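Local coordinates for fucolectin-related protein (Streptococcus pneumoniae, PDB 2WMF) that probably cleaves host blood-group carbohydrate antigens, acting as the catalytic module of a pneumococcal family 98 glycoside hydrolase, at residues V282-G287 against D421-R426; S240-W245 against S273-E278; L458-D461 against Y467-V470. All blocks are in the same frame, centred on the assembly; numbering follows the deposited sequence.

Contact 1 (V282-G287 against D421-R426)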
# COMPACT_ATOMS: atom_id res chain seq x y z
N VAL A 282 -2.79 0.15 4.73
CA VAL A 282 -1.77 1.18 5.08
C VAL A 282 -2.49 2.44 5.61
O VAL A 282 -2.23 2.89 6.75
CB VAL A 282 -0.86 1.46 3.88
CG1 VAL A 282 -0.00 2.70 4.13
CG2 VAL A 282 0.02 0.19 3.57
N TYR A 283 -3.40 2.94 4.79
CA TYR A 283 -4.22 4.14 5.12
C TYR A 283 -4.84 4.04 6.52
O TYR A 283 -4.67 4.94 7.38
CB TYR A 283 -5.28 4.33 4.04
CG TYR A 283 -6.29 5.38 4.38
CD1 TYR A 283 -6.07 6.71 4.05
CD2 TYR A 283 -7.50 5.04 4.97
CE1 TYR A 283 -7.02 7.69 4.35
CE2 TYR A 283 -8.46 6.03 5.27
CZ TYR A 283 -8.21 7.34 4.96
OH TYR A 283 -9.18 8.32 5.30
N THR A 284 -5.60 2.97 6.77
CA THR A 284 -6.31 2.83 8.05
C THR A 284 -5.39 2.61 9.23
O THR A 284 -5.83 2.74 10.37
CB THR A 284 -7.39 1.71 8.00
OG1 THR A 284 -6.78 0.44 7.73
CG2 THR A 284 -8.47 2.03 6.94
N GLY A 285 -4.13 2.22 8.96
CA GLY A 285 -3.06 2.07 9.95
C GLY A 285 -2.26 3.33 10.18
O GLY A 285 -1.27 3.32 10.90
N GLY A 286 -2.69 4.43 9.57
CA GLY A 286 -1.96 5.68 9.68
C GLY A 286 -0.86 5.98 8.66
O GLY A 286 -0.15 6.99 8.73
N GLY A 287 -0.68 5.07 7.72
CA GLY A 287 0.30 5.23 6.67
C GLY A 287 -0.03 6.35 5.70
O GLY A 287 -1.21 6.71 5.51
N ASP A 421 -18.69 -12.63 7.99
CA ASP A 421 -17.39 -13.20 7.64
C ASP A 421 -16.50 -12.30 6.76
O ASP A 421 -15.40 -12.75 6.44
CB ASP A 421 -17.50 -14.60 7.01
CG ASP A 421 -18.36 -14.66 5.74
OD1 ASP A 421 -18.87 -13.63 5.26
OD2 ASP A 421 -18.54 -15.82 5.21
N GLY A 422 -16.97 -11.10 6.40
CA GLY A 422 -16.15 -10.10 5.73
C GLY A 422 -15.18 -9.41 6.68
O GLY A 422 -15.23 -9.59 7.92
N TYR A 423 -14.31 -8.59 6.09
CA TYR A 423 -13.41 -7.72 6.82
C TYR A 423 -14.11 -6.37 7.02
O TYR A 423 -14.57 -5.75 6.06
CB TYR A 423 -12.12 -7.50 6.07
CG TYR A 423 -11.26 -6.38 6.62
CD1 TYR A 423 -10.37 -6.59 7.67
CD2 TYR A 423 -11.36 -5.10 6.10
CE1 TYR A 423 -9.55 -5.58 8.18
CE2 TYR A 423 -10.56 -4.06 6.59
CZ TYR A 423 -9.66 -4.30 7.65
OH TYR A 423 -8.86 -3.24 8.09
N ALA A 424 -14.19 -5.94 8.27
CA ALA A 424 -14.66 -4.57 8.58
C ALA A 424 -13.89 -4.00 9.76
O ALA A 424 -13.64 -4.68 10.74
CB ALA A 424 -16.17 -4.50 8.85
N GLN A 425 -13.52 -2.73 9.62
CA GLN A 425 -12.76 -1.97 10.60
C GLN A 425 -13.46 -0.63 10.85
O GLN A 425 -13.75 0.08 9.91
CB GLN A 425 -11.33 -1.72 10.12
CG GLN A 425 -10.49 -1.04 11.15
CD GLN A 425 -9.09 -0.60 10.69
OE1 GLN A 425 -8.29 -0.08 11.51
NE2 GLN A 425 -8.75 -0.85 9.38
N ARG A 426 -13.70 -0.30 12.12
CA ARG A 426 -14.24 1.01 12.48
C ARG A 426 -13.07 1.99 12.66
O ARG A 426 -12.10 1.69 13.36
CB ARG A 426 -15.10 0.91 13.70
CG ARG A 426 -15.85 2.21 13.99
CD ARG A 426 -17.01 2.42 13.07
NE ARG A 426 -17.59 3.73 13.35
CZ ARG A 426 -18.74 4.16 12.85
NH1 ARG A 426 -19.41 3.45 11.93
NH2 ARG A 426 -19.18 5.37 13.16
O HOH W 1 -5.38 -0.42 11.29

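Contact 2 (S240-W245 against S273-E278)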
# COMPACT_ATOMS: atom_id res chain seq x y z
N SER A 240 4.11 1.82 2.21
CA SER A 240 4.23 0.54 1.52
C SER A 240 4.69 0.66 0.10
O SER A 240 4.40 1.65 -0.59
CB SER A 240 2.82 -0.12 1.46
OG SER A 240 1.84 0.81 0.97
N SER A 241 5.40 -0.39 -0.35
CA SER A 241 5.49 -0.70 -1.77
C SER A 241 4.61 -1.92 -1.97
O SER A 241 4.91 -3.01 -1.49
CB SER A 241 6.91 -1.06 -2.22
OG SER A 241 6.89 -1.58 -3.53
N THR A 242 3.51 -1.72 -2.66
CA THR A 242 2.50 -2.76 -2.93
C THR A 242 2.96 -3.45 -4.23
O THR A 242 2.95 -2.82 -5.29
CB THR A 242 1.09 -2.15 -3.13
OG1 THR A 242 0.61 -1.61 -1.89
CG2 THR A 242 0.10 -3.18 -3.63
N ASP A 243 3.35 -4.73 -4.13
CA ASP A 243 4.05 -5.39 -5.24
C ASP A 243 3.24 -6.53 -5.83
O ASP A 243 3.06 -7.57 -5.19
CB ASP A 243 5.44 -5.87 -4.80
CG ASP A 243 6.26 -6.45 -5.95
OD1 ASP A 243 5.81 -6.36 -7.11
OD2 ASP A 243 7.38 -6.93 -5.64
N THR A 244 2.81 -6.36 -7.07
CA THR A 244 1.96 -7.38 -7.75
C THR A 244 2.80 -8.61 -8.18
O THR A 244 2.22 -9.63 -8.56
CB THR A 244 1.21 -6.82 -8.95
OG1 THR A 244 2.13 -6.36 -9.93
CG2 THR A 244 0.24 -5.65 -8.51
N TRP A 245 4.13 -8.52 -8.08
CA TRP A 245 4.98 -9.71 -8.21
C TRP A 245 4.61 -10.77 -7.15
O TRP A 245 4.93 -11.95 -7.32
CB TRP A 245 6.48 -9.38 -8.09
CG TRP A 245 7.17 -8.90 -9.33
CD1 TRP A 245 7.51 -7.61 -9.65
CD2 TRP A 245 7.67 -9.72 -10.38
NE1 TRP A 245 8.17 -7.58 -10.85
CE2 TRP A 245 8.32 -8.86 -11.31
CE3 TRP A 245 7.66 -11.09 -10.63
CZ2 TRP A 245 8.90 -9.33 -12.50
CZ3 TRP A 245 8.27 -11.56 -11.81
CH2 TRP A 245 8.86 -10.67 -12.73
N SER A 273 -8.72 -3.79 -7.90
CA SER A 273 -9.29 -3.33 -6.62
C SER A 273 -8.54 -3.92 -5.42
O SER A 273 -8.53 -3.34 -4.33
CB SER A 273 -10.76 -3.72 -6.53
OG SER A 273 -10.87 -5.10 -6.73
N MET A 274 -7.90 -5.06 -5.62
CA MET A 274 -7.12 -5.64 -4.51
C MET A 274 -5.85 -4.81 -4.21
O MET A 274 -5.39 -4.77 -3.06
CB MET A 274 -6.77 -7.10 -4.76
CG MET A 274 -5.95 -7.77 -3.64
SD MET A 274 -5.71 -9.54 -4.02
CE MET A 274 -4.35 -9.88 -2.89
N ILE A 275 -5.28 -4.20 -5.24
CA ILE A 275 -4.18 -3.24 -5.05
C ILE A 275 -4.65 -2.11 -4.06
O ILE A 275 -3.96 -1.75 -3.07
CB ILE A 275 -3.71 -2.61 -6.35
CG1 ILE A 275 -3.13 -3.66 -7.30
CG2 ILE A 275 -2.61 -1.57 -6.10
CD1 ILE A 275 -3.04 -3.17 -8.73
N ALA A 276 -5.85 -1.60 -4.34
CA ALA A 276 -6.49 -0.60 -3.45
C ALA A 276 -6.75 -1.12 -2.03
O ALA A 276 -6.60 -0.37 -1.04
CB ALA A 276 -7.75 -0.04 -4.08
N MET A 277 -7.14 -2.39 -1.92
CA MET A 277 -7.32 -2.98 -0.58
C MET A 277 -6.00 -3.03 0.22
O MET A 277 -5.97 -2.75 1.44
CB MET A 277 -7.96 -4.35 -0.71
CG MET A 277 -9.41 -4.25 -1.26
SD MET A 277 -10.06 -5.72 -2.13
CE MET A 277 -9.60 -6.93 -1.00
N GLU A 278 -4.89 -3.37 -0.44
CA GLU A 278 -3.56 -3.26 0.17
C GLU A 278 -3.27 -1.79 0.63
O GLU A 278 -2.75 -1.59 1.72
CB GLU A 278 -2.45 -3.80 -0.75
CG GLU A 278 -2.62 -5.23 -1.24
CD GLU A 278 -1.32 -5.82 -1.72
OE1 GLU A 278 -0.28 -5.56 -1.10
OE2 GLU A 278 -1.31 -6.53 -2.76
O HOH W 2 1.10 -3.51 0.14

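Contact 3 (L458-D461 against Y467-V470)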
# COMPACT_ATOMS: atom_id res chain seq x y z
N LEU A 458 -26.37 -1.54 8.78
CA LEU A 458 -26.11 -1.55 7.34
C LEU A 458 -25.44 -2.88 7.04
O LEU A 458 -24.45 -3.25 7.66
CB LEU A 458 -25.23 -0.35 6.96
CG LEU A 458 -24.88 -0.13 5.50
CD1 LEU A 458 -24.52 1.34 5.27
CD2 LEU A 458 -23.70 -1.00 5.06
N SER A 459 -26.02 -3.64 6.14
CA SER A 459 -25.39 -4.86 5.68
C SER A 459 -24.87 -4.78 4.24
O SER A 459 -25.40 -4.06 3.40
CB SER A 459 -26.45 -5.97 5.76
OG SER A 459 -26.81 -6.19 7.12
N LEU A 460 -23.85 -5.61 3.95
CA LEU A 460 -23.28 -5.72 2.61
C LEU A 460 -23.03 -7.18 2.26
O LEU A 460 -22.55 -7.98 3.12
CB LEU A 460 -21.93 -4.95 2.48
CG LEU A 460 -22.04 -3.43 2.48
CD1 LEU A 460 -20.68 -2.80 2.82
CD2 LEU A 460 -22.43 -3.02 1.05
N ASP A 461 -23.33 -7.51 1.01
CA ASP A 461 -22.94 -8.77 0.38
C ASP A 461 -21.96 -8.37 -0.70
O ASP A 461 -22.29 -7.57 -1.59
CB ASP A 461 -24.16 -9.53 -0.17
CG ASP A 461 -23.81 -10.89 -0.73
OD1 ASP A 461 -22.77 -11.45 -0.42
OD2 ASP A 461 -24.66 -11.42 -1.51
N TYR A 467 -14.25 -3.56 -2.25
CA TYR A 467 -14.11 -2.80 -1.03
C TYR A 467 -15.21 -1.73 -0.95
O TYR A 467 -15.85 -1.35 -1.96
CB TYR A 467 -12.71 -2.24 -0.82
CG TYR A 467 -12.31 -1.03 -1.68
CD1 TYR A 467 -12.72 0.26 -1.33
CD2 TYR A 467 -11.57 -1.17 -2.84
CE1 TYR A 467 -12.34 1.38 -2.10
CE2 TYR A 467 -11.17 -0.05 -3.61
CZ TYR A 467 -11.56 1.23 -3.24
OH TYR A 467 -11.14 2.34 -3.98
N ALA A 468 -15.43 -1.28 0.30
CA ALA A 468 -16.42 -0.25 0.59
C ALA A 468 -15.94 0.62 1.72
O ALA A 468 -15.20 0.15 2.62
CB ALA A 468 -17.79 -0.88 0.93
N VAL A 469 -16.37 1.89 1.68
CA VAL A 469 -16.16 2.80 2.79
C VAL A 469 -17.49 3.46 3.07
O VAL A 469 -18.13 4.01 2.15
CB VAL A 469 -15.10 3.90 2.50
CG1 VAL A 469 -14.80 4.72 3.80
CG2 VAL A 469 -13.80 3.31 1.94
N VAL A 470 -17.89 3.41 4.32
CA VAL A 470 -19.16 4.05 4.72
C VAL A 470 -18.86 5.10 5.79
O VAL A 470 -18.38 4.76 6.89
CB VAL A 470 -20.20 3.01 5.28
CG1 VAL A 470 -21.50 3.72 5.78
CG2 VAL A 470 -20.50 1.88 4.27

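Contact 1 (V282-G287 against D421-R426)
T284 OG1 is gripped twice: it accepts a weak hydrogen bond from Q425 NE2, and it also bonds to M280 O, one turn back in helix 272-283. The amide bond spans 2.9 Å from Q425 NE2 to T284 OG1, but it is bent, with an N-H...O angle of 146°. Q425 gets there by running straight out from its strand, CG opposite the backbone N (chi1 -176°) and the chain extended beyond it, so that it slides past T284 in the opposing direction. Its NE2 packs close to T284 CB, at 3.2 Å. The main partner of Q425 OE1 is H372 ND1, but a water also donates to this OE1 at 2.9 Å and, weakly, to T284 O. T284 O accepts from R334 NH1 as well, so both oxygens have partners besides the water. Y423 OH lies alongside, 4.2 Å from T284 OG1. T284 sits within the turn that closes the helix: G287 N bonds to V282 O and G286 N to Y283 O. From this helix end T284 meets edge strand 423-427, and the two turn bonds form a Schellman motif, with G286 (positive phi) as its C-prime residue.

Contact 2 (S240-W245 against S273-E278)
The beta-alpha-beta crossover between strands 237-243 and 289-293 presses T242, near the end of the first strand, and T244, just after it, against I275 and E278 of the connecting helix 272-283. T242 does most of the touching. With OG1 beside the backbone N (chi1 -68°), its methyl CG2 is left opposite that N and sits over the flat face of the E278 carboxylate, 3.5 Å from E278 OE1 and 3.6 Å from E278 CD. The same methyl meets I275 CG2 at 4.0 Å. The hydroxyl branch of T242 takes a different route to the glutamate: a water lies 2.8 Å from T242 OG1 and donates to E278 OE1. That carboxylate is held at both ends, since N213 ND2 bonds to OE1 and K246 NZ makes a salt bridge to OE2, which should fix its rotation under the methyl.

These strands are the seventh and eighth of a closed parallel barrel, the (beta/alpha)8 or TIM-barrel fold, and I275 also packs on F292 of the eighth strand and on I313 of helix 307-322.

Further along, T244 CG2 rests 4.1 Å from I275 CG1, the two side chains crossing at a slant, while T244 OG1 turns to Y267 O and C294 N. Between the two threonines D243 points away from the helix and caps the turn that follows: W245 N donates to D243 OD1 over 2.9 Å, at 156°, coming from well above the carboxylate plane. D243 OD2 bonds to T214 OG1.

Contact 3 (L458-D461 against Y467-V470)
L458 and V470 face each other tip to tip, and L460 meets A468 two residues along, both by apolar contact alone. In the first pair L458 CD1 touches V470 CG1 at 3.9 Å and lies 4.2 Å from V470 CG2, so one leucine methyl rests against both branches of the valine. L458 reaches there with CG opposite its backbone N (chi1 -177°). In the second pair L460 CD1 comes to 4.0 Å from A468 CB. Here CG is swung to the other side, beside the backbone N (chi1 -72°), and the leucine supplies most of the reach, since alanine ends at CB.

The backbones stand too far apart to bond to each other, with CA atoms 9.3 Å apart for L458 and V470. Backbone bonds run to neighbours in each sheet instead: L458 pairs with L448, S459 with T534 and L460 with V446, while Y467 pairs with N482. The D461 side chain accepts at OD1 from Q445 NE2 and N443 ND2.

Strands 457-462 and 467-472 lie in two different antiparallel sheets, packed face to face as a beta sandwich. L460 also packs on L533 of strand 529-536 and on I433 of strand 430-434, and V470 on I479 of strand 477-482, while Y467, on the outer face of its strand, lies on helix 272-283.

All three contacts are buried, but at different depths: contact 2 is centred about 5 Å from the centre of the chain, contact 1 about 12 Å and contact 3 about 21 Å. Helix 272-283 ties them together. Its body serves contact 2, its C-terminal end contact 1, and A276 and M277 pack on Y467 of contact 3. Contacts 1 and 2 meet where V282 CG2 lies 3.2 Å from S240 OG. Contacts 1 and 3 share the sheet of strands 423-427 and 467-472. Chemistry follows place: contact 1, joining barrel to sandwich, is polar; contact 2, between the barrel wall and its helix, sets methyls against a carboxylate; both have a bridging water, while contact 3, between sheets, is apolar.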